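PDB 3JYZ: type IV pilin structural subunit from Pseudomonas aeruginosa, which probably assembles, as the major pilin, into the type IV pilus, a thin surface filament used in adhesion and twitching motility. Local coordinates for residues A[16-21]-A[70-75]; A[23-28]-A[113-118]; A[79-84]-A[142-147]; A[92-97]-A[101-106]. One frame throughout, in Å; residues are numbered along the deposited sequence. Where two conformers were deposited one is given.

Interaction 1 of 4, residues A[16-21]-A[70-75]; sequences VLAEPA and ITITYV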
loop_
_atom_site.group_PDB
_atom_site.type_symbol
_atom_site.label_atom_id
_atom_site.label_comp_id
_atom_site.label_asym_id
_atom_site.label_seq_id
_atom_site.Cartn_x
_atom_site.Cartn_y
_atom_site.Cartn_z
ATOM N N VAL A 16 6.762 -6.262 2.748
ATOM C CA VAL A 16 7.771 -6.797 1.847
ATOM C C VAL A 16 7.102 -7.434 0.618
ATOM O O VAL A 16 7.584 -7.314 -0.511
ATOM C CB VAL A 16 8.680 -7.803 2.585
ATOM C CG1 VAL A 16 9.628 -8.481 1.610
ATOM C CG2 VAL A 16 9.454 -7.089 3.682
ATOM N N LEU A 17 5.966 -8.084 0.838
ATOM C CA LEU A 17 5.196 -8.708 -0.235
ATOM C C LEU A 17 4.654 -7.691 -1.258
ATOM O O LEU A 17 4.408 -8.029 -2.419
ATOM C CB LEU A 17 4.048 -9.514 0.393
ATOM C CG LEU A 17 3.512 -10.814 -0.215
ATOM C CD1 LEU A 17 4.591 -11.876 -0.378
ATOM C CD2 LEU A 17 2.363 -11.353 0.629
ATOM N N ALA A 18 4.474 -6.443 -0.832
ATOM C CA ALA A 18 4.012 -5.385 -1.726
ATOM C C ALA A 18 5.125 -4.710 -2.539
ATOM O O ALA A 18 4.852 -3.954 -3.473
ATOM C CB ALA A 18 3.225 -4.331 -0.938
ATOM N N GLU A 19 6.380 -4.968 -2.189
ATOM C CA GLU A 19 7.483 -4.299 -2.878
ATOM C C GLU A 19 7.480 -4.497 -4.402
ATOM O O GLU A 19 7.749 -3.559 -5.146
ATOM C CB GLU A 19 8.832 -4.698 -2.272
ATOM C CG GLU A 19 9.109 -4.051 -0.924
ATOM C CD GLU A 19 9.092 -2.526 -0.983
ATOM O OE1 GLU A 19 9.504 -1.954 -2.019
ATOM O OE2 GLU A 19 8.677 -1.891 0.011
ATOM N N PRO A 20 7.185 -5.715 -4.882
ATOM C CA PRO A 20 7.160 -5.868 -6.343
ATOM C C PRO A 20 6.045 -5.060 -7.026
ATOM O O PRO A 20 6.160 -4.723 -8.209
ATOM C CB PRO A 20 6.944 -7.376 -6.535
ATOM C CG PRO A 20 7.466 -7.989 -5.285
ATOM C CD PRO A 20 7.115 -7.017 -4.195
ATOM N N ALA A 21 4.979 -4.750 -6.301
ATOM C CA ALA A 21 3.925 -3.901 -6.852
ATOM C C ALA A 21 4.417 -2.465 -6.996
ATOM O O ALA A 21 4.150 -1.807 -8.005
ATOM C CB ALA A 21 2.665 -3.962 -5.978
ATOM N N ILE A 70 -2.654 0.756 -2.917
ATOM C CA ILE A 70 -2.585 -0.665 -2.599
ATOM C C ILE A 70 -3.200 -0.963 -1.235
ATOM O O ILE A 70 -2.879 -0.311 -0.247
ATOM C CB ILE A 70 -1.119 -1.154 -2.580
ATOM C CG1 ILE A 70 -0.496 -1.051 -3.976
ATOM C CG2 ILE A 70 -1.024 -2.592 -2.053
ATOM C CD1 ILE A 70 1.014 -1.256 -4.014
ATOM N N THR A 71 -4.078 -1.957 -1.179
ATOM C CA THR A 71 -4.600 -2.437 0.097
ATOM C C THR A 71 -4.011 -3.804 0.388
ATOM O O THR A 71 -4.125 -4.727 -0.431
ATOM C CB THR A 71 -6.132 -2.557 0.072
ATOM O OG1 THR A 71 -6.692 -1.274 -0.215
ATOM C CG2 THR A 71 -6.661 -3.058 1.414
ATOM N N ILE A 72 -3.363 -3.928 1.541
ATOM C CA ILE A 72 -2.894 -5.222 2.009
ATOM C C ILE A 72 -3.880 -5.715 3.055
ATOM O O ILE A 72 -4.148 -5.021 4.048
ATOM C CB ILE A 72 -1.529 -5.119 2.668
ATOM C CG1 ILE A 72 -0.521 -4.476 1.718
ATOM C CG2 ILE A 72 -1.060 -6.501 3.122
ATOM C CD1 ILE A 72 0.801 -4.156 2.409
ATOM N N THR A 73 -4.430 -6.904 2.819
ATOM C CA THR A 73 -5.350 -7.536 3.751
ATOM C C THR A 73 -4.653 -8.726 4.389
ATOM O O THR A 73 -4.142 -9.601 3.695
ATOM C CB THR A 73 -6.627 -7.996 3.022
ATOM O OG1 THR A 73 -7.281 -6.858 2.444
ATOM C CG2 THR A 73 -7.582 -8.711 3.994
ATOM N N TYR A 74 -4.619 -8.753 5.718
ATOM C CA TYR A 74 -3.929 -9.810 6.449
ATOM C C TYR A 74 -4.869 -10.923 6.884
ATOM O O TYR A 74 -6.054 -10.684 7.074
ATOM C CB TYR A 74 -3.255 -9.207 7.682
ATOM C CG TYR A 74 -2.105 -8.328 7.291
ATOM C CD1 TYR A 74 -0.838 -8.853 7.146
ATOM C CD2 TYR A 74 -2.299 -6.981 7.013
ATOM C CE1 TYR A 74 0.225 -8.064 6.766
ATOM C CE2 TYR A 74 -1.236 -6.176 6.625
ATOM C CZ TYR A 74 0.022 -6.728 6.513
ATOM O OH TYR A 74 1.108 -5.966 6.129
ATOM N N VAL A 75 -4.331 -12.130 7.029
ATOM C CA VAL A 75 -5.108 -13.231 7.592
ATOM C C VAL A 75 -5.103 -13.032 9.106
ATOM O O VAL A 75 -4.121 -13.345 9.784
ATOM C CB VAL A 75 -4.533 -14.605 7.207
ATOM C CG1 VAL A 75 -5.528 -15.714 7.579
ATOM C CG2 VAL A 75 -4.215 -14.652 5.702
#

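Interaction 2 of 4, residues A[23-28]-A[113-118]; sequences LMISTD and GTIDWA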
loop_
_atom_site.group_PDB
_atom_site.type_symbol
_atom_site.label_atom_id
_atom_site.label_comp_id
_atom_site.label_asym_id
_atom_site.label_seq_id
_atom_site.Cartn_x
_atom_site.Cartn_y
_atom_site.Cartn_z
ATOM N N LEU A 23 7.486 -1.629 -7.429
ATOM C CA LEU A 23 8.448 -1.682 -8.522
ATOM C C LEU A 23 7.734 -1.670 -9.865
ATOM O O LEU A 23 8.129 -0.929 -10.767
ATOM C CB LEU A 23 9.328 -2.929 -8.409
ATOM C CG LEU A 23 10.462 -3.036 -9.433
ATOM C CD1 LEU A 23 11.383 -1.818 -9.363
ATOM C CD2 LEU A 23 11.241 -4.328 -9.222
HETATM N N MSE A 24 6.688 -2.486 -10.002
HETATM C CA MSE A 24 5.921 -2.536 -11.249
HETATM C C MSE A 24 5.316 -1.179 -11.595
HETATM O O MSE A 24 5.314 -0.766 -12.749
HETATM C CB MSE A 24 4.816 -3.599 -11.194
HETATM C CG MSE A 24 3.872 -3.564 -12.407
HETATM SE SE MSE A 24 2.472 -4.947 -12.349
HETATM C CE MSE A 24 3.644 -6.534 -12.331
ATOM N N ILE A 25 4.788 -0.488 -10.595
ATOM C CA ILE A 25 4.221 0.834 -10.829
ATOM C C ILE A 25 5.306 1.797 -11.316
ATOM O O ILE A 25 5.093 2.554 -12.261
ATOM C CB ILE A 25 3.510 1.370 -9.571
ATOM C CG1 ILE A 25 2.204 0.606 -9.353
ATOM C CG2 ILE A 25 3.227 2.861 -9.710
ATOM C CD1 ILE A 25 1.657 0.726 -7.955
ATOM N N SER A 26 6.471 1.743 -10.682
ATOM C CA SER A 26 7.595 2.597 -11.058
ATOM C C SER A 26 8.023 2.403 -12.505
ATOM O O SER A 26 8.243 3.375 -13.233
ATOM C CB SER A 26 8.791 2.325 -10.147
ATOM O OG SER A 26 9.905 3.105 -10.554
ATOM N N THR A 27 8.143 1.147 -12.921
ATOM C CA THR A 27 8.701 0.826 -14.231
ATOM C C THR A 27 7.660 0.780 -15.344
ATOM O O THR A 27 7.965 1.094 -16.499
ATOM C CB THR A 27 9.450 -0.528 -14.212
ATOM O OG1 THR A 27 8.528 -1.580 -13.909
ATOM C CG2 THR A 27 10.552 -0.518 -13.172
ATOM N N ASP A 28 6.434 0.391 -15.006
ATOM C CA ASP A 28 5.429 0.119 -16.031
ATOM C C ASP A 28 4.059 0.732 -15.764
ATOM O O ASP A 28 3.146 0.601 -16.577
ATOM C CB ASP A 28 5.282 -1.393 -16.211
ATOM C CG ASP A 28 6.475 -2.009 -16.907
ATOM O OD1 ASP A 28 6.553 -1.900 -18.150
ATOM O OD2 ASP A 28 7.335 -2.597 -16.219
ATOM N N GLY A 113 8.815 12.752 -12.068
ATOM C CA GLY A 113 9.416 12.759 -10.751
ATOM C C GLY A 113 9.554 11.350 -10.223
ATOM O O GLY A 113 9.382 10.379 -10.957
ATOM N N THR A 114 9.867 11.241 -8.939
ATOM C CA THR A 114 10.024 9.941 -8.307
ATOM C C THR A 114 8.770 9.625 -7.491
ATOM O O THR A 114 7.989 10.518 -7.172
ATOM C CB THR A 114 11.264 9.911 -7.416
ATOM O OG1 THR A 114 11.307 11.111 -6.640
ATOM C CG2 THR A 114 12.523 9.830 -8.271
ATOM N N ILE A 115 8.576 8.352 -7.175
ATOM C CA ILE A 115 7.366 7.921 -6.484
ATOM C C ILE A 115 7.612 7.699 -4.993
ATOM O O ILE A 115 8.528 6.975 -4.600
ATOM C CB ILE A 115 6.798 6.642 -7.124
ATOM C CG1 ILE A 115 6.571 6.878 -8.627
ATOM C CG2 ILE A 115 5.518 6.201 -6.408
ATOM C CD1 ILE A 115 6.015 5.680 -9.368
ATOM N N ASP A 116 6.785 8.343 -4.174
ATOM C CA ASP A 116 6.851 8.220 -2.724
ATOM C C ASP A 116 5.605 7.483 -2.257
ATOM O O ASP A 116 4.525 7.650 -2.825
ATOM C CB ASP A 116 6.885 9.599 -2.059
ATOM C CG ASP A 116 8.116 10.410 -2.431
ATOM O OD1 ASP A 116 9.148 9.814 -2.803
ATOM O OD2 ASP A 116 8.037 11.652 -2.337
ATOM N N TRP A 117 5.751 6.664 -1.225
ATOM C CA TRP A 117 4.638 5.893 -0.706
ATOM C C TRP A 117 4.382 6.210 0.757
ATOM O O TRP A 117 5.316 6.280 1.567
ATOM C CB TRP A 117 4.923 4.399 -0.851
ATOM C CG TRP A 117 4.910 3.909 -2.264
ATOM C CD1 TRP A 117 5.960 3.892 -3.141
ATOM C CD2 TRP A 117 3.798 3.344 -2.958
ATOM N NE1 TRP A 117 5.560 3.354 -4.348
ATOM C CE2 TRP A 117 4.231 3.009 -4.258
ATOM C CE3 TRP A 117 2.465 3.090 -2.612
ATOM C CZ2 TRP A 117 3.386 2.442 -5.206
ATOM C CZ3 TRP A 117 1.626 2.520 -3.549
ATOM C CH2 TRP A 117 2.089 2.203 -4.832
ATOM N N ALA A 118 3.110 6.400 1.081
ATOM C CA ALA A 118 2.650 6.563 2.454
ATOM C C ALA A 118 1.936 5.295 2.900
ATOM O O ALA A 118 1.093 4.764 2.166
ATOM C CB ALA A 118 1.703 7.753 2.545
#

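Interaction 3 of 4, residues A[79-84]-A[142-147]; sequences VGLPTA and QEFAPA. With SO4 (sulfate ion), chain B.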
loop_
_atom_site.group_PDB
_atom_site.type_symbol
_atom_site.label_atom_id
_atom_site.label_comp_id
_atom_site.label_asym_id
_atom_site.label_seq_id
_atom_site.Cartn_x
_atom_site.Cartn_y
_atom_site.Cartn_z
ATOM N N VAL A 79 -1.965 -13.844 11.903
ATOM C CA VAL A 79 -1.119 -12.729 12.291
ATOM C C VAL A 79 -1.302 -12.386 13.766
ATOM O O VAL A 79 -0.327 -12.085 14.458
ATOM C CB VAL A 79 -1.426 -11.487 11.429
ATOM C CG1 VAL A 79 -0.592 -10.301 11.878
ATOM C CG2 VAL A 79 -1.165 -11.794 9.968
ATOM N N GLY A 80 -2.545 -12.441 14.238
ATOM C CA GLY A 80 -2.877 -12.042 15.598
ATOM C C GLY A 80 -3.670 -10.743 15.672
ATOM O O GLY A 80 -3.551 -9.992 16.642
ATOM N N LEU A 81 -4.487 -10.478 14.656
ATOM C CA LEU A 81 -5.214 -9.219 14.552
ATOM C C LEU A 81 -6.712 -9.394 14.761
ATOM O O LEU A 81 -7.239 -10.495 14.597
ATOM C CB LEU A 81 -4.996 -8.612 13.166
ATOM C CG LEU A 81 -3.569 -8.231 12.798
ATOM C CD1 LEU A 81 -3.465 -8.054 11.289
ATOM C CD2 LEU A 81 -3.140 -6.964 13.529
ATOM N N PRO A 82 -7.414 -8.303 15.107
ATOM C CA PRO A 82 -8.879 -8.338 15.155
ATOM C C PRO A 82 -9.446 -8.691 13.781
ATOM O O PRO A 82 -8.826 -8.379 12.756
ATOM C CB PRO A 82 -9.257 -6.901 15.531
ATOM C CG PRO A 82 -8.051 -6.361 16.223
ATOM C CD PRO A 82 -6.872 -7.007 15.553
ATOM N N THR A 83 -10.611 -9.331 13.758
ATOM C CA THR A 83 -11.184 -9.830 12.509
ATOM C C THR A 83 -11.371 -8.736 11.459
ATOM O O THR A 83 -11.235 -8.984 10.259
ATOM C CB THR A 83 -12.520 -10.578 12.751
ATOM O OG1 THR A 83 -13.075 -11.000 11.499
ATOM C CG2 THR A 83 -13.518 -9.682 13.455
ATOM N N ALA A 84 -11.674 -7.523 11.908
ATOM C CA ALA A 84 -11.876 -6.413 10.987
ATOM C C ALA A 84 -10.767 -5.373 11.115
ATOM O O ALA A 84 -10.877 -4.281 10.570
ATOM C CB ALA A 84 -13.242 -5.762 11.209
ATOM N N GLN A 142 -3.015 0.555 15.689
ATOM C CA GLN A 142 -1.682 1.139 15.649
ATOM C C GLN A 142 -0.649 0.338 16.445
ATOM O O GLN A 142 0.503 0.249 16.042
ATOM C CB GLN A 142 -1.716 2.605 16.103
ATOM C CG GLN A 142 -2.051 2.743 17.552
ATOM C CD GLN A 142 -2.461 4.141 17.966
ATOM O OE1 GLN A 142 -2.260 5.123 17.243
ATOM N NE2 GLN A 142 -3.038 4.238 19.154
ATOM N N GLU A 143 -1.052 -0.264 17.564
ATOM C CA GLU A 143 -0.080 -0.989 18.372
ATOM C C GLU A 143 0.449 -2.255 17.670
ATOM O O GLU A 143 1.437 -2.841 18.105
ATOM C CB GLU A 143 -0.646 -1.315 19.762
ATOM C CG GLU A 143 -1.774 -2.347 19.778
ATOM C CD GLU A 143 -3.167 -1.732 19.707
ATOM O OE1 GLU A 143 -3.315 -0.594 19.213
ATOM O OE2 GLU A 143 -4.136 -2.401 20.138
ATOM N N PHE A 144 -0.214 -2.662 16.589
ATOM C CA PHE A 144 0.161 -3.861 15.846
ATOM C C PHE A 144 0.803 -3.521 14.504
ATOM O O PHE A 144 1.104 -4.408 13.702
ATOM C CB PHE A 144 -1.075 -4.729 15.596
ATOM C CG PHE A 144 -1.679 -5.309 16.845
ATOM C CD1 PHE A 144 -0.893 -5.986 17.765
ATOM C CD2 PHE A 144 -3.038 -5.205 17.076
ATOM C CE1 PHE A 144 -1.459 -6.533 18.903
ATOM C CE2 PHE A 144 -3.608 -5.745 18.217
ATOM C CZ PHE A 144 -2.816 -6.407 19.126
ATOM N N ALA A 145 0.992 -2.231 14.253
ATOM C CA ALA A 145 1.588 -1.789 12.995
ATOM C C ALA A 145 3.034 -1.364 13.185
ATOM O O ALA A 145 3.370 -0.759 14.204
ATOM C CB ALA A 145 0.778 -0.644 12.429
ATOM N N PRO A 146 3.894 -1.657 12.198
ATOM C CA PRO A 146 5.268 -1.161 12.288
ATOM C C PRO A 146 5.290 0.360 12.144
ATOM O O PRO A 146 4.319 0.947 11.665
ATOM C CB PRO A 146 5.966 -1.835 11.106
ATOM C CG PRO A 146 4.878 -2.059 10.108
ATOM C CD PRO A 146 3.626 -2.349 10.921
ATOM N N ALA A 147 6.391 0.985 12.542
ATOM C CA ALA A 147 6.478 2.441 12.613
ATOM C C ALA A 147 6.002 3.225 11.377
ATOM O O ALA A 147 5.316 4.246 11.507
ATOM C CB ALA A 147 7.914 2.854 12.987
HETATM S S SO4 B . 8.611 -0.492 15.599
HETATM O O1 SO4 B . 8.661 -1.809 16.518
HETATM O O2 SO4 B . 9.836 -0.492 14.916
HETATM O O3 SO4 B . 7.459 -0.640 14.823
HETATM O O4 SO4 B . 8.548 0.587 16.571
#

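Interaction 4 of 4, residues A[92-97]-A[101-106]; sequences PYINDG and TALATA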
loop_
_atom_site.group_PDB
_atom_site.type_symbol
_atom_site.label_atom_id
_atom_site.label_comp_id
_atom_site.label_asym_id
_atom_site.label_seq_id
_atom_site.Cartn_x
_atom_site.Cartn_y
_atom_site.Cartn_z
ATOM N N PRO A 92 0.448 6.037 -3.228
ATOM C CA PRO A 92 1.589 6.586 -3.977
ATOM C C PRO A 92 1.433 8.050 -4.404
ATOM O O PRO A 92 0.328 8.518 -4.698
ATOM C CB PRO A 92 1.651 5.703 -5.228
ATOM C CG PRO A 92 0.240 5.221 -5.425
ATOM C CD PRO A 92 -0.485 5.288 -4.091
ATOM N N TYR A 93 2.565 8.753 -4.448
ATOM C CA TYR A 93 2.624 10.156 -4.852
ATOM C C TYR A 93 3.813 10.362 -5.764
ATOM O O TYR A 93 4.816 9.678 -5.648
ATOM C CB TYR A 93 2.788 11.060 -3.624
ATOM C CG TYR A 93 1.626 10.955 -2.678
ATOM C CD1 TYR A 93 1.508 9.872 -1.810
ATOM C CD2 TYR A 93 0.624 11.917 -2.671
ATOM C CE1 TYR A 93 0.428 9.761 -0.961
ATOM C CE2 TYR A 93 -0.465 11.812 -1.815
ATOM C CZ TYR A 93 -0.556 10.727 -0.961
ATOM O OH TYR A 93 -1.636 10.613 -0.099
ATOM N N ILE A 94 3.704 11.310 -6.685
ATOM C CA ILE A 94 4.874 11.718 -7.443
ATOM C C ILE A 94 5.441 12.989 -6.846
ATOM O O ILE A 94 4.711 13.943 -6.573
ATOM C CB ILE A 94 4.572 11.896 -8.944
ATOM C CG1 ILE A 94 4.551 10.526 -9.620
ATOM C CG2 ILE A 94 5.636 12.775 -9.603
ATOM C CD1 ILE A 94 4.006 10.524 -11.009
ATOM N N ASN A 95 6.749 12.949 -6.611
ATOM C CA ASN A 95 7.527 14.053 -6.079
ATOM C C ASN A 95 8.321 14.687 -7.214
ATOM O O ASN A 95 9.192 14.042 -7.801
ATOM C CB ASN A 95 8.490 13.499 -5.027
ATOM C CG ASN A 95 9.554 14.492 -4.622
ATOM O OD1 ASN A 95 9.353 15.698 -4.714
ATOM N ND2 ASN A 95 10.695 13.984 -4.163
ATOM N N ASP A 96 8.012 15.939 -7.529
ATOM C CA ASP A 96 8.696 16.647 -8.610
ATOM C C ASP A 96 9.923 17.423 -8.127
ATOM O O ASP A 96 10.512 18.200 -8.879
ATOM C CB ASP A 96 7.724 17.580 -9.345
ATOM C CG ASP A 96 7.320 18.794 -8.516
ATOM O OD1 ASP A 96 7.698 18.879 -7.331
ATOM O OD2 ASP A 96 6.622 19.681 -9.057
ATOM N N GLY A 97 10.301 17.208 -6.872
ATOM C CA GLY A 97 11.443 17.886 -6.291
ATOM C C GLY A 97 10.913 18.834 -5.238
ATOM O O GLY A 97 11.558 19.062 -4.212
ATOM N N THR A 101 2.164 15.043 -5.338
ATOM C CA THR A 101 0.809 14.964 -5.858
ATOM C C THR A 101 0.429 13.486 -5.990
ATOM O O THR A 101 1.272 12.658 -6.341
ATOM C CB THR A 101 0.702 15.684 -7.223
ATOM O OG1 THR A 101 -0.598 15.482 -7.780
ATOM C CG2 THR A 101 1.713 15.147 -8.179
ATOM N N ALA A 102 -0.824 13.154 -5.686
ATOM C CA ALA A 102 -1.306 11.776 -5.814
ATOM C C ALA A 102 -0.904 11.191 -7.167
ATOM O O ALA A 102 -1.033 11.857 -8.193
ATOM C CB ALA A 102 -2.816 11.717 -5.648
ATOM N N LEU A 103 -0.441 9.943 -7.170
ATOM C CA LEU A 103 0.025 9.301 -8.400
ATOM C C LEU A 103 -0.929 9.468 -9.578
ATOM O O LEU A 103 -0.510 9.878 -10.652
ATOM C CB LEU A 103 0.274 7.808 -8.177
ATOM C CG LEU A 103 0.807 7.040 -9.385
ATOM C CD1 LEU A 103 2.204 7.507 -9.752
ATOM C CD2 LEU A 103 0.802 5.541 -9.096
ATOM N N ALA A 104 -2.201 9.132 -9.383
ATOM C CA ALA A 104 -3.144 9.136 -10.502
ATOM C C ALA A 104 -3.241 10.526 -11.121
ATOM O O ALA A 104 -3.327 10.670 -12.335
ATOM C CB ALA A 104 -4.513 8.658 -10.052
ATOM N N THR A 105 -3.238 11.547 -10.278
ATOM C CA THR A 105 -3.332 12.919 -10.759
ATOM C C THR A 105 -2.064 13.313 -11.501
ATOM O O THR A 105 -2.105 13.889 -12.586
ATOM C CB THR A 105 -3.561 13.852 -9.576
ATOM O OG1 THR A 105 -4.761 13.452 -8.916
ATOM C CG2 THR A 105 -3.692 15.303 -10.037
ATOM N N ALA A 106 -0.926 12.978 -10.916
ATOM C CA ALA A 106 0.354 13.282 -11.534
ATOM C C ALA A 106 0.542 12.594 -12.885
ATOM O O ALA A 106 1.025 13.209 -13.836
ATOM C CB ALA A 106 1.480 12.911 -10.591
#

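Interaction 1 of 4, residues A[16-21]-A[70-75]
Ala21 and Ile70 make the tighter half of this helix-on-sheet contact: the Ile70 CD1 methyl comes to 3.7 Å from Ala21 CB. One turn back along helix 4-28, Ala18 CB meets Ile72 CD1 at 4.1 Å, a looser touch between the same kinds of group. In both isoleucines the ethyl arm carries the contact; it leaves on the side of the backbone N (chi1 -65° in Ile70) and is extended beyond CG1, which sends CD1 out from the strand to the helix. The alanines offer just a methyl each, and the nearest CA atoms, those of Ala18 and Ile72, are 7.9 Å apart. Val16 and Glu19 point away from the strand to the exposed side of the helix, and Thr71 and Thr73 take no part in the contact. Trp43 of helix 33-49 also packs on Ala21, and Leu90 of strand 87-95 on Ala18, so the small side chains are enclosed from several directions. Methyl against methyl, with no polar group between the segments, the contact is purely apolar: burial and fit of shape, not directed bonds, probably hold the amphipathic helix on the pilin sheet here.

Interaction 2 of 4, residues A[23-28]-A[113-118]
Ile25 on the helix and Ile115 on the strand both have CG1 anti to the carbonyl carbon, with chi1 -72° and -55°, and both ethyl arms run on extended, which carries each CD1 methyl across to the opposite segment. Trp117 has a similar first torsion, and its indole projects from the strand with the six-membered ring leading. The Ile25 arm reaches that ring at its edge, in the plane of the indole, where CD1 lies 3.5 Å from Trp117 CH2 and 3.7 Å from Trp117 CZ2. It therefore abuts the rim and does not lie over a face. The other branch of Ile25 serves the second partner: CG2 is 4.0 Å from Ile115 CD1, the two side chains crossing at about a right angle. Ile115 CD1 also rests against the helix backbone, 3.9 Å from Ser26 CA, near the exposed border of the contact. Helix 23-28 and strand 114-118 run nearly antiparallel, at 158°, their axes 9.6 Å apart at closest approach. Beyond the two segments, Leu90 and Pro92 of strand 87-95 pack against Trp117. The C-terminal part of the long helix is thus joined to strand 114-120 by apolar groups, and the indole has two chemical roles: its edge serves Ile25, while the ring also takes the cation-pi contact of Lys22. Ile25 itself acts as a forked apolar wedge, one branch for the aromatic edge and one for an aliphatic methyl.

Interaction 3 of 4, residues A[79-84]-A[142-147]
The chain leaves helix 76-79 through Gly80, whose positive phi (109°) turns it into an irregular loop, and meets Phe144 at the end of the short 3-10 segment 142-144, with 7.7 Å between Leu81 CA and Phe144 CA. Phe144 is the hub. Its CB lies 3.7 Å from Leu81 CD2, and the same methyl is 4.0 Å from ring atom CD2 of Phe144, an oblique approach to the ring; the two side chains slide past each other in opposite directions. With chi1 -63° the branched end of Leu81 swings toward Phe144 although its CB does not point there. Pro82 CD adds a looser contact, 4.4 Å from Phe144 CE2, and the carbonyl oxygen of Gly80 lies over one face of the ring. Glu143 CG sits 4.0 Å above the ring plane, over its centre. At the far end of 142-147, Ala147 N gives a weak bond of 3.0 Å to O3 of a sulfate, probably from the crystallisation liquor, which Arg8 and Arg150 also bind. Val7 of helix 4-28 touches both Leu81 and Phe144, while Leu81 also packs on Tyr74 of strand 70-74; the two loops therefore meet beside the long helix, at one end of the sheet.

Interaction 4 of 4, residues A[92-97]-A[101-106]
Ile94 N donates to Thr101 O over 2.8 Å, the shortest bond between these segments. Thr101 N returns a bond of 3.0 Å to Ile94 O, making Ile94 and Thr101 an antiparallel hydrogen-bonded pair; the adjacent Tyr93 and Ala102 form a non-hydrogen-bonded pair with diverging side chains. A third bond, Leu103 N to Pro92 O at 3.0 Å, reaches the oxygen from above the carbonyl plane, just where the strand gives way to helix 103-109. Apolar contacts accompany these bonds. Ile94 CD1, on an ethyl arm lying beside the backbone N (chi1 -80°), is 3.5 Å from Ala106 CB and 3.7 Å from Leu103 CD1. The other leucine branch, CD2, comes to 3.7 Å from Pro92 CG, the two side chains crossing at about a right angle, so Leu103 straddles two residues of the strand. The Tyr93 ring lies obliquely beside the Thr101-Ala102 peptide, and its hydroxyl is bonded to Thr133 O. At the turn end, Asn95 OD1 accepts from Gly97 N in an Asx turn. The hairpin of strands 87-95 and 100-102 thus passes directly into helix 103-109, while strand 114-120 pairs with 87-95 through Tyr93 and Asn95.

How the interactions relate
Interactions 1 and 2 both seat helix 4-28 on the antiparallel sheet, their centres about 15 Å apart, and they join where Ile70 packs on Trp117. Interaction 4 lies about 9 Å from interaction 2, centre to centre, coupled to it by backbone pairing of strands 87-95 and 114-120. Interaction 3 is at the other end of the domain, its centre about 28 Å from that of interaction 4, but it touches interaction 1 through Tyr74. Along the chain, interaction 1 closes before 3 and 4 open, the segments of 2 alternate with those of 1 and 3, and interaction 4 lies wholly between the two segments of both 2 and 3. The contacts thus tie helix, sheet and C-terminal loops into one compact pilin head.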